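PDB 5JLD: arginyl-tRNA synthetase, putative, which probably charges tRNA(Arg) with L-arginine at the expense of ATP, releasing AMP and diphosphate, as a class I aminoacyl-tRNA synthetase. Local coordinates for residues A[343-348]-A[374-379]; A[131-136]-A[169-174]; A[304-309]-A[359-364]; A[276-281]-A[333-338]. One frame throughout, in Å; residues are numbered along the deposited sequence.

Contact 1 (A[343-348]-A[374-379])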
# COMPACT_ATOMS: atom_id res chain seq x y z
N CYS A 343 -1.29 -12.50 8.23
CA CYS A 343 -0.72 -11.18 8.27
C CYS A 343 -1.82 -10.16 8.59
O CYS A 343 -2.89 -10.18 7.99
CB CYS A 343 -0.03 -10.86 6.93
SG CYS A 343 0.64 -9.20 6.78
N VAL A 344 -1.56 -9.30 9.57
CA VAL A 344 -2.51 -8.25 9.92
C VAL A 344 -1.84 -6.90 9.91
O VAL A 344 -0.87 -6.64 10.65
CB VAL A 344 -3.16 -8.46 11.31
CG1 VAL A 344 -4.24 -7.41 11.53
CG2 VAL A 344 -3.74 -9.86 11.43
N ILE A 345 -2.40 -6.02 9.11
CA ILE A 345 -1.80 -4.75 8.87
C ILE A 345 -2.73 -3.66 9.37
O ILE A 345 -3.86 -3.59 8.95
CB ILE A 345 -1.51 -4.57 7.35
CG1 ILE A 345 -0.44 -5.57 6.90
CG2 ILE A 345 -1.13 -3.15 7.05
CD1 ILE A 345 -0.41 -5.78 5.36
N TYR A 346 -2.23 -2.83 10.28
CA TYR A 346 -2.97 -1.70 10.80
C TYR A 346 -2.48 -0.39 10.18
O TYR A 346 -1.37 0.04 10.45
CB TYR A 346 -2.81 -1.64 12.32
CG TYR A 346 -3.50 -2.77 13.04
CD1 TYR A 346 -2.86 -4.00 13.19
CD2 TYR A 346 -4.78 -2.61 13.59
CE1 TYR A 346 -3.48 -5.04 13.86
CE2 TYR A 346 -5.42 -3.67 14.26
CZ TYR A 346 -4.75 -4.88 14.38
OH TYR A 346 -5.32 -5.92 15.03
N VAL A 347 -3.31 0.24 9.37
CA VAL A 347 -2.97 1.52 8.76
C VAL A 347 -3.49 2.66 9.64
O VAL A 347 -4.69 2.85 9.72
CB VAL A 347 -3.59 1.64 7.33
CG1 VAL A 347 -3.36 3.03 6.76
CG2 VAL A 347 -3.05 0.57 6.42
N THR A 348 -2.60 3.38 10.35
CA THR A 348 -3.06 4.47 11.22
C THR A 348 -2.07 5.64 11.37
O THR A 348 -0.94 5.55 10.90
CB THR A 348 -3.35 4.00 12.69
OG1 THR A 348 -2.13 3.92 13.43
CG2 THR A 348 -4.08 2.66 12.75
N LYS A 374 2.48 -12.28 10.87
CA LYS A 374 3.15 -11.00 10.67
C LYS A 374 2.23 -9.84 11.03
O LYS A 374 1.22 -9.58 10.36
CB LYS A 374 3.62 -10.87 9.21
CG LYS A 374 4.77 -9.89 9.00
CD LYS A 374 5.11 -9.77 7.51
CE LYS A 374 6.46 -9.11 7.27
NZ LYS A 374 6.90 -9.29 5.85
N LEU A 375 2.59 -9.13 12.10
CA LEU A 375 1.78 -8.04 12.58
C LEU A 375 2.47 -6.73 12.25
O LEU A 375 3.60 -6.48 12.69
CB LEU A 375 1.55 -8.16 14.10
CG LEU A 375 0.94 -9.47 14.61
CD1 LEU A 375 0.95 -9.50 16.15
CD2 LEU A 375 -0.47 -9.71 14.05
N MET A 376 1.79 -5.89 11.48
CA MET A 376 2.45 -4.72 10.95
C MET A 376 1.67 -3.47 11.28
O MET A 376 0.45 -3.42 11.13
CB MET A 376 2.62 -4.83 9.43
CG MET A 376 3.03 -6.20 8.91
SD MET A 376 3.48 -6.20 7.15
CE MET A 376 5.06 -5.38 7.24
N HIS A 377 2.38 -2.47 11.74
CA HIS A 377 1.81 -1.15 11.84
C HIS A 377 2.32 -0.32 10.67
O HIS A 377 3.52 -0.21 10.48
CB HIS A 377 2.18 -0.50 13.16
CG HIS A 377 1.58 0.86 13.33
ND1 HIS A 377 2.29 2.01 13.09
CD2 HIS A 377 0.34 1.24 13.70
CE1 HIS A 377 1.51 3.06 13.31
NE2 HIS A 377 0.32 2.62 13.69
N VAL A 378 1.39 0.24 9.90
CA VAL A 378 1.69 1.15 8.80
C VAL A 378 1.24 2.56 9.17
O VAL A 378 0.05 2.91 9.06
CB VAL A 378 0.99 0.71 7.48
CG1 VAL A 378 1.23 1.73 6.38
CG2 VAL A 378 1.44 -0.68 7.03
N GLY A 379 2.20 3.38 9.61
CA GLY A 379 1.90 4.70 10.13
C GLY A 379 1.87 5.76 9.05
O GLY A 379 2.55 5.62 8.04

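Contact 2 (A[131-136]-A[169-174])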
# COMPACT_ATOMS: atom_id res chain seq x y z
N TYR A 131 1.32 -16.14 3.56
CA TYR A 131 0.39 -15.04 3.31
C TYR A 131 -0.98 -15.58 2.93
O TYR A 131 -1.68 -14.98 2.13
CB TYR A 131 0.91 -14.11 2.20
CG TYR A 131 2.07 -13.22 2.64
CD1 TYR A 131 1.84 -12.06 3.36
CD2 TYR A 131 3.39 -13.55 2.33
CE1 TYR A 131 2.88 -11.25 3.76
CE2 TYR A 131 4.45 -12.74 2.73
CZ TYR A 131 4.19 -11.58 3.44
OH TYR A 131 5.21 -10.76 3.87
N GLY A 132 -1.34 -16.73 3.51
CA GLY A 132 -2.61 -17.37 3.23
C GLY A 132 -3.76 -16.40 3.40
O GLY A 132 -4.55 -16.19 2.47
N ASN A 133 -3.86 -15.79 4.57
CA ASN A 133 -4.93 -14.84 4.81
C ASN A 133 -4.35 -13.53 5.29
O ASN A 133 -3.68 -13.48 6.32
CB ASN A 133 -5.94 -15.35 5.85
CG ASN A 133 -6.58 -16.67 5.45
OD1 ASN A 133 -7.25 -16.77 4.42
ND2 ASN A 133 -6.44 -17.67 6.32
N VAL A 134 -4.65 -12.45 4.57
CA VAL A 134 -4.17 -11.14 4.97
C VAL A 134 -5.35 -10.24 5.32
O VAL A 134 -6.35 -10.21 4.60
CB VAL A 134 -3.34 -10.47 3.83
CG1 VAL A 134 -3.03 -9.01 4.17
CG2 VAL A 134 -2.04 -11.26 3.55
N LEU A 135 -5.23 -9.50 6.41
CA LEU A 135 -6.25 -8.54 6.78
C LEU A 135 -5.64 -7.15 6.86
O LEU A 135 -4.62 -6.96 7.51
CB LEU A 135 -6.90 -8.91 8.12
CG LEU A 135 -8.06 -8.03 8.58
CD1 LEU A 135 -9.09 -8.85 9.40
CD2 LEU A 135 -7.58 -6.82 9.39
N VAL A 136 -6.31 -6.18 6.24
CA VAL A 136 -5.88 -4.78 6.29
C VAL A 136 -6.95 -3.95 7.01
O VAL A 136 -8.11 -3.88 6.59
CB VAL A 136 -5.60 -4.21 4.87
CG1 VAL A 136 -5.09 -2.76 4.96
CG2 VAL A 136 -4.59 -5.10 4.12
N LYS A 169 -2.95 -12.16 -5.81
CA LYS A 169 -3.94 -13.23 -5.64
C LYS A 169 -4.02 -13.73 -4.19
O LYS A 169 -4.25 -14.92 -3.94
CB LYS A 169 -3.63 -14.40 -6.59
CG LYS A 169 -3.53 -13.98 -8.05
CD LYS A 169 -3.53 -15.18 -8.98
CE LYS A 169 -3.25 -14.76 -10.42
NZ LYS A 169 -4.35 -13.91 -10.97
N ILE A 170 -3.82 -12.83 -3.25
CA ILE A 170 -3.91 -13.17 -1.85
C ILE A 170 -5.35 -12.98 -1.36
O ILE A 170 -6.02 -12.03 -1.76
CB ILE A 170 -2.94 -12.33 -1.01
CG1 ILE A 170 -1.50 -12.55 -1.51
CG2 ILE A 170 -3.05 -12.67 0.45
CD1 ILE A 170 -1.07 -14.02 -1.43
N ASN A 171 -5.82 -13.91 -0.53
CA ASN A 171 -7.10 -13.75 0.16
C ASN A 171 -7.01 -12.56 1.12
O ASN A 171 -6.34 -12.60 2.15
CB ASN A 171 -7.48 -15.04 0.91
CG ASN A 171 -8.86 -14.95 1.57
OD1 ASN A 171 -9.82 -14.43 0.99
ND2 ASN A 171 -8.97 -15.46 2.80
N THR A 172 -7.68 -11.47 0.76
CA THR A 172 -7.43 -10.21 1.46
C THR A 172 -8.69 -9.66 2.12
O THR A 172 -9.70 -9.48 1.44
CB THR A 172 -6.86 -9.17 0.47
OG1 THR A 172 -5.76 -9.76 -0.22
CG2 THR A 172 -6.38 -7.93 1.20
N HIS A 173 -8.64 -9.44 3.44
CA HIS A 173 -9.81 -8.91 4.15
C HIS A 173 -9.70 -7.39 4.26
O HIS A 173 -8.80 -6.88 4.93
CB HIS A 173 -9.95 -9.50 5.57
CG HIS A 173 -10.10 -10.99 5.62
ND1 HIS A 173 -11.33 -11.62 5.59
CD2 HIS A 173 -9.18 -11.98 5.73
CE1 HIS A 173 -11.15 -12.93 5.66
NE2 HIS A 173 -9.86 -13.17 5.75
N ARG A 174 -10.61 -6.69 3.60
CA ARG A 174 -10.71 -5.24 3.72
C ARG A 174 -11.63 -4.86 4.90
O ARG A 174 -12.86 -5.00 4.83
CB ARG A 174 -11.26 -4.65 2.42
CG ARG A 174 -10.41 -5.00 1.22
CD ARG A 174 -11.19 -4.79 -0.06
NE ARG A 174 -10.27 -4.57 -1.17
CZ ARG A 174 -9.93 -3.37 -1.62
NH1 ARG A 174 -10.44 -2.30 -1.02
NH2 ARG A 174 -9.07 -3.23 -2.63

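Contact 3 (A[304-309]-A[359-364])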
# COMPACT_ATOMS: atom_id res chain seq x y z
N TYR A 304 -2.15 -4.98 31.10
CA TYR A 304 -0.94 -5.64 30.62
C TYR A 304 0.22 -4.66 30.64
O TYR A 304 0.21 -3.66 29.92
CB TYR A 304 -1.11 -6.19 29.20
CG TYR A 304 0.19 -6.72 28.62
CD1 TYR A 304 0.78 -7.87 29.13
CD2 TYR A 304 0.82 -6.07 27.56
CE1 TYR A 304 1.96 -8.37 28.60
CE2 TYR A 304 2.00 -6.56 27.02
CZ TYR A 304 2.56 -7.70 27.55
OH TYR A 304 3.73 -8.19 27.03
N GLN A 305 1.20 -4.96 31.48
CA GLN A 305 2.44 -4.20 31.50
C GLN A 305 3.51 -4.91 30.69
O GLN A 305 3.99 -5.98 31.08
CB GLN A 305 2.93 -4.00 32.93
CG GLN A 305 4.23 -3.21 33.01
CD GLN A 305 4.05 -1.76 32.59
OE1 GLN A 305 3.29 -1.01 33.21
NE2 GLN A 305 4.75 -1.35 31.52
N SER A 306 3.88 -4.33 29.56
CA SER A 306 4.99 -4.88 28.81
C SER A 306 6.31 -4.52 29.49
O SER A 306 6.42 -3.50 30.19
CB SER A 306 4.99 -4.38 27.37
OG SER A 306 6.16 -4.82 26.70
N GLU A 307 7.30 -5.39 29.28
CA GLU A 307 8.68 -5.17 29.68
C GLU A 307 9.35 -4.16 28.76
O GLU A 307 10.31 -3.48 29.14
CB GLU A 307 9.43 -6.49 29.64
CG GLU A 307 8.84 -7.43 28.59
CD GLU A 307 9.54 -8.77 28.50
OE1 GLU A 307 10.17 -9.17 29.49
OE2 GLU A 307 9.43 -9.41 27.43
N ASN A 308 8.84 -4.07 27.53
CA ASN A 308 9.47 -3.27 26.49
C ASN A 308 8.77 -1.94 26.21
O ASN A 308 9.26 -1.15 25.40
CB ASN A 308 9.56 -4.08 25.19
CG ASN A 308 10.39 -5.34 25.35
OD1 ASN A 308 9.95 -6.44 25.01
ND2 ASN A 308 11.60 -5.19 25.88
N PHE A 309 7.66 -1.68 26.88
CA PHE A 309 6.95 -0.41 26.70
C PHE A 309 6.47 0.11 28.03
O PHE A 309 5.97 -0.67 28.86
CB PHE A 309 5.78 -0.58 25.72
CG PHE A 309 6.18 -1.17 24.40
CD1 PHE A 309 6.65 -0.37 23.37
CD2 PHE A 309 6.09 -2.54 24.19
CE1 PHE A 309 7.03 -0.93 22.16
CE2 PHE A 309 6.47 -3.10 22.97
CZ PHE A 309 6.94 -2.30 21.96
N ILE A 359 0.35 -3.81 21.66
CA ILE A 359 -0.64 -4.86 21.49
C ILE A 359 0.05 -6.10 20.92
O ILE A 359 -0.22 -7.23 21.39
CB ILE A 359 -1.80 -4.40 20.59
CG1 ILE A 359 -2.70 -3.44 21.39
CG2 ILE A 359 -2.64 -5.61 20.11
CD1 ILE A 359 -3.54 -2.54 20.55
N PHE A 360 0.97 -5.91 19.98
CA PHE A 360 1.55 -7.06 19.28
C PHE A 360 2.35 -7.88 20.29
O PHE A 360 2.23 -9.10 20.37
CB PHE A 360 2.43 -6.63 18.11
CG PHE A 360 1.70 -5.93 17.01
CD1 PHE A 360 0.30 -5.99 16.92
CD2 PHE A 360 2.40 -5.20 16.05
CE1 PHE A 360 -0.38 -5.32 15.90
CE2 PHE A 360 1.73 -4.53 15.02
CZ PHE A 360 0.34 -4.60 14.94
N ASP A 361 3.15 -7.15 21.08
CA ASP A 361 3.90 -7.74 22.18
C ASP A 361 3.01 -8.59 23.11
O ASP A 361 3.44 -9.66 23.57
CB ASP A 361 4.60 -6.62 22.98
CG ASP A 361 5.51 -7.16 24.07
OD1 ASP A 361 6.58 -7.73 23.74
OD2 ASP A 361 5.16 -7.01 25.26
N LEU A 362 1.78 -8.16 23.38
CA LEU A 362 0.92 -9.00 24.23
C LEU A 362 0.48 -10.24 23.47
O LEU A 362 0.51 -11.37 24.00
CB LEU A 362 -0.31 -8.22 24.72
CG LEU A 362 -1.44 -9.05 25.35
CD1 LEU A 362 -0.97 -9.80 26.62
CD2 LEU A 362 -2.66 -8.17 25.65
N ILE A 363 0.10 -10.05 22.21
CA ILE A 363 -0.53 -11.11 21.44
C ILE A 363 0.49 -12.22 21.14
O ILE A 363 0.15 -13.41 21.03
CB ILE A 363 -1.15 -10.55 20.13
CG1 ILE A 363 -2.67 -10.34 20.27
CG2 ILE A 363 -0.85 -11.45 18.95
CD1 ILE A 363 -3.13 -9.51 21.47
N LYS A 364 1.75 -11.82 21.02
CA LYS A 364 2.83 -12.75 20.75
C LYS A 364 3.09 -13.65 21.97
O LYS A 364 3.66 -14.73 21.84
CB LYS A 364 4.08 -11.96 20.35
CG LYS A 364 4.52 -12.12 18.90
CD LYS A 364 3.40 -12.49 17.94
CE LYS A 364 3.96 -12.62 16.52
NZ LYS A 364 3.14 -13.42 15.55

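Contact 4 (A[276-281]-A[333-338])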
# COMPACT_ATOMS: atom_id res chain seq x y z
N SER A 276 -18.50 -2.27 18.13
CA SER A 276 -19.69 -2.96 18.64
C SER A 276 -19.62 -4.46 18.36
O SER A 276 -20.00 -5.27 19.21
CB SER A 276 -20.97 -2.39 18.02
OG SER A 276 -21.04 -2.64 16.62
N PHE A 277 -19.07 -4.80 17.20
CA PHE A 277 -18.96 -6.19 16.76
C PHE A 277 -18.24 -7.06 17.78
O PHE A 277 -18.54 -8.24 17.92
CB PHE A 277 -18.25 -6.29 15.39
CG PHE A 277 -18.09 -7.71 14.89
CD1 PHE A 277 -19.11 -8.34 14.19
CD2 PHE A 277 -16.91 -8.41 15.12
CE1 PHE A 277 -18.97 -9.65 13.72
CE2 PHE A 277 -16.76 -9.73 14.66
CZ PHE A 277 -17.79 -10.35 13.96
N TYR A 278 -17.32 -6.47 18.53
CA TYR A 278 -16.54 -7.31 19.45
C TYR A 278 -17.14 -7.37 20.85
O TYR A 278 -16.75 -8.20 21.66
CB TYR A 278 -15.10 -6.82 19.49
CG TYR A 278 -14.49 -6.79 18.11
CD1 TYR A 278 -13.93 -7.95 17.55
CD2 TYR A 278 -14.48 -5.63 17.35
CE1 TYR A 278 -13.35 -7.94 16.27
CE2 TYR A 278 -13.91 -5.60 16.08
CZ TYR A 278 -13.35 -6.76 15.54
OH TYR A 278 -12.81 -6.73 14.28
N VAL A 279 -18.09 -6.48 21.11
CA VAL A 279 -18.64 -6.36 22.45
C VAL A 279 -19.13 -7.71 23.04
O VAL A 279 -18.81 -8.01 24.19
CB VAL A 279 -19.76 -5.30 22.47
CG1 VAL A 279 -20.57 -5.36 23.77
CG2 VAL A 279 -19.14 -3.90 22.26
N PRO A 280 -19.83 -8.56 22.26
CA PRO A 280 -20.26 -9.83 22.86
C PRO A 280 -19.16 -10.88 23.11
O PRO A 280 -19.50 -11.95 23.58
CB PRO A 280 -21.25 -10.40 21.82
CG PRO A 280 -21.61 -9.23 20.94
CD PRO A 280 -20.38 -8.38 20.90
N MET A 281 -17.90 -10.61 22.81
CA MET A 281 -16.88 -11.62 23.08
C MET A 281 -15.81 -11.13 24.06
O MET A 281 -14.92 -11.90 24.46
CB MET A 281 -16.25 -12.11 21.77
CG MET A 281 -15.41 -11.12 21.00
SD MET A 281 -14.90 -11.77 19.37
CE MET A 281 -16.43 -11.61 18.43
N TYR A 333 -7.37 -10.92 18.65
CA TYR A 333 -7.81 -12.28 19.01
C TYR A 333 -8.72 -12.91 17.95
O TYR A 333 -8.52 -14.06 17.52
CB TYR A 333 -8.55 -12.28 20.36
CG TYR A 333 -9.39 -13.53 20.57
CD1 TYR A 333 -8.82 -14.70 21.06
CD2 TYR A 333 -10.74 -13.55 20.24
CE1 TYR A 333 -9.58 -15.85 21.23
CE2 TYR A 333 -11.50 -14.69 20.40
CZ TYR A 333 -10.92 -15.83 20.90
OH TYR A 333 -11.68 -16.95 21.06
N TYR A 334 -9.72 -12.14 17.54
CA TYR A 334 -10.70 -12.58 16.56
C TYR A 334 -10.04 -12.85 15.21
O TYR A 334 -10.27 -13.88 14.60
CB TYR A 334 -11.83 -11.55 16.41
CG TYR A 334 -12.84 -11.88 15.32
CD1 TYR A 334 -13.90 -12.75 15.56
CD2 TYR A 334 -12.71 -11.33 14.04
CE1 TYR A 334 -14.83 -13.06 14.54
CE2 TYR A 334 -13.62 -11.62 13.04
CZ TYR A 334 -14.67 -12.49 13.29
OH TYR A 334 -15.54 -12.75 12.27
N ARG A 335 -9.22 -11.92 14.75
CA ARG A 335 -8.57 -12.05 13.44
C ARG A 335 -7.65 -13.26 13.41
O ARG A 335 -7.60 -13.98 12.41
CB ARG A 335 -7.81 -10.75 13.10
CG ARG A 335 -8.78 -9.58 12.95
CD ARG A 335 -8.14 -8.21 13.04
NE ARG A 335 -9.13 -7.19 12.72
CZ ARG A 335 -8.93 -5.88 12.69
NH1 ARG A 335 -7.73 -5.35 12.95
NH2 ARG A 335 -9.94 -5.09 12.38
N LEU A 336 -6.97 -13.52 14.52
CA LEU A 336 -6.00 -14.62 14.55
C LEU A 336 -6.66 -16.00 14.70
O LEU A 336 -6.27 -16.96 14.03
CB LEU A 336 -5.00 -14.39 15.68
CG LEU A 336 -3.98 -13.28 15.41
CD1 LEU A 336 -3.18 -13.02 16.65
CD2 LEU A 336 -3.07 -13.66 14.25
N THR A 337 -7.66 -16.09 15.59
CA THR A 337 -8.26 -17.39 15.90
C THR A 337 -9.47 -17.72 15.00
O THR A 337 -9.71 -18.88 14.69
CB THR A 337 -8.71 -17.48 17.39
OG1 THR A 337 -9.78 -16.56 17.63
CG2 THR A 337 -7.54 -17.15 18.33
N GLN A 338 -10.23 -16.71 14.59
CA GLN A 338 -11.46 -16.99 13.85
C GLN A 338 -11.31 -16.77 12.35
O GLN A 338 -11.93 -17.47 11.56
CB GLN A 338 -12.63 -16.14 14.41
CG GLN A 338 -12.74 -16.17 15.94
CD GLN A 338 -12.87 -17.58 16.53
OE1 GLN A 338 -13.70 -18.39 16.10
NE2 GLN A 338 -12.04 -17.88 17.53
O HOH W 1 -11.86 -8.07 11.98

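Contact 1 (A[343-348]-A[374-379])
Residues 343-348 and 374-379 are parallel neighbouring strands, with axes 4.7 Å apart at closest approach and 18° between their directions, paired from Cys343 with Lys374 to Thr348 with Gly379. Five backbone hydrogen bonds join them. Val344 and Tyr346 each use both N and O, bonding to Lys374 O, Met376 N, Met376 O and Val378 N in turn. Thr348 N ends the ladder on Val378 O.

On the face that carries Ile345, Met376 lies alongside Ile345 and points the same way. Its SD sits 4.0 Å from Ile345 CG1 and 4.1 Å from Cys343 SG. Further along, Ile345 CG2 meets Val378 CG2 at 3.6 Å. Helix 149-167 covers Ile345 and Val347 on this face through Ile161. Lys374 starts here too, but its extended chain leads away, and NZ bonds to Leu530 O and Tyr131 OH.

On the other face, Leu375 lies alongside Val344, and its CD2 comes within 4.0 Å of Val344 CB. Tyr346 has Met376 O at its ring edge. At the end of the pair, His377 NE2 donates to Thr348 OG1 at 2.8 Å, with the hydroxyl 20° out of the ring plane. The two side chains cross at about a right angle. Thr348 OG1 reaches the ring because it sits between its own backbone N and carbonyl carbon (chi1 81°). Leu332 and Phe360 cover parts of this face.

The arrangement is a beta-alpha-beta crossover through helix 353-364, as in the Rossmann-type catalytic core of class I synthetases, with strand 374-380 at the end of the sheet.

Contact 2 (A[131-136]-A[169-174])
Asn171 and Asn133 lie side by side, and Asn171 ND2 donates to Asn133 OD1 at 2.7 Å. The acceptor is in the amide plane of Asn171, yet the two amides are turned 77° apart. Asn171 reaches it with CG trans to its backbone N (chi1 -176°). The other end of the Asn133 amide, ND2, is held by Asn340 O.

Next come the parallel strands themselves. Val134 N bonds to Asn171 O, His173 N to Val134 O at 2.7 Å, and Val136 N to His173 O. On the face of the two asparagines, Leu135 CG rests 3.8 Å from His173 CB, the side chains at about a right angle. The His173 ring turns its edge to Val134 O, which lies 3.5 Å from CD2. Val134 points to the opposite face, where its CG2 meets CG2 of Ile170, just before the strand, at 3.6 Å. Ile170 CD1 reaches Tyr131 CB.

Farther out, Lys169 is the C-prime residue of a Schellman motif that ends helix 149-167 and turns the chain into the strand. Thr172 OG1 then donates to Ile170 O at 2.8 Å, from above the carbonyl plane. Arg174 is tied back to that helix by salt bridges to Glu166 and Asp159. Strand 133-137, helix 149-167 and strand 171-176 form a beta-alpha-beta unit.

No salt bridge crosses between the strands. The pairing rests on neutral hydrogen bonds and apolar packing, and probably depends little on ionisation.

Contact 3 (A[304-309]-A[359-364])
Tyr304 and Ser306 both give their hydroxyl hydrogens to one oxygen, Asp361 OD2. Tyr304 OH lies 2.6 Å from OD2 and Ser306 OG 2.8 Å from it. The two donors come from opposite faces of the carboxylate plane, 41° and 61° out of it, so OD2 is gripped from both sides. Asp361 extends toward the loop with CG opposite its backbone N (chi1 -175°).

Each hydroxyl also accepts. Ser306 OG takes the backbone N-H of Asn308 at 2.9 Å, which makes an ST turn. Tyr304 OH takes a hydrogen bond from Lys365 NZ. That lysine is also a long, weak ion-pair partner of Asp361 and Glu307, and may ease the nearness of these two acids. Gln305 NE2 donates to Ser306 O at 3.0 Å, in the carbonyl plane and on a lone pair, and also bonds to Lys310 O.

The loop joins strands 301-304 and 313-316. In sequence it lies between the two halves of the Rossmann-type sheet. Its partner, helix 353-364, is the crossover helix between strands 343-349 and 374-380.

Apolar contacts flank the polar group. Leu362 CD1 sits over one face of the Tyr304 ring, 3.8 Å from its centroid, a CH-pi contact. Leu362 CB lies near the CD2 and CE2 side of the ring. The backbone N of Ser306 is on the opposite face, toward the rim. Phe309 turns its ring edge to the methylene of Asp361, with Phe309 CE2 4.0 Å from Asp361 CB, and packs further on Thr354 and Thr358 of the same helix.

Contact 4 (A[276-281]-A[333-338])
The Tyr334 ring receives the edge of Phe277 on one face, with Phe277 CE2 3.7 Å from Tyr334 CZ. This pair is T-shaped, with centroids 5.2 Å apart and planes at 79°. Tyr278 also turns an edge toward the face of Tyr334, but more offset, with centroids 6.0 Å apart. Its CE1 ends up 3.9 Å from Tyr334 CB. Phe277 CD2 lies over the centre of one Tyr278 face, so the three rings form an aromatic cluster. Met281 joins Tyr334 obliquely in a Met-aromatic contact. Its CE is 4.0 Å from Tyr334 CD1, reached by a chain that bends at its end (chi3 76°).

The cluster links the loop between strand 271-272 and helix 282-292 to the last turns of helix 326-337, within the class I catalytic domain. Strand 271-272 ends one side of the parallel sheet.

Polar contact across the segments runs through water 1. Tyr278 OH is 2.8 Å from this water. Arg335 NE donates to it at 3.0 Å, with the water in the guanidinium plane at its edge. The tyrosine and guanidinium planes stand 79° apart. Arg335 NH1 forms a salt bridge to Asp137, which fixes the far end of the extended arginine.

How the contacts relate
Contact 2 closes first, bringing 169-174 back beside 131-136 after helix 149-167. Contact 4 then opens at 276-281 and contact 3 at 304-309. Contact 4 closes at 333-338 before contact 3 does, so these two cross. Contact 1 opens at 343-348, contact 3 closes at 359-364 on the intervening helix, and contact 1 closes at 374-379, so contacts 1 and 3 also cross. Contacts 1 and 2 share one sheet, since strands 343-349 and 133-137 are neighbours. Arg335 of contact 4 packs on Leu135 of contact 2 and probably bonds to Tyr346 of contact 1. Ile363 against Leu336 ties the helices of contacts 3 and 4.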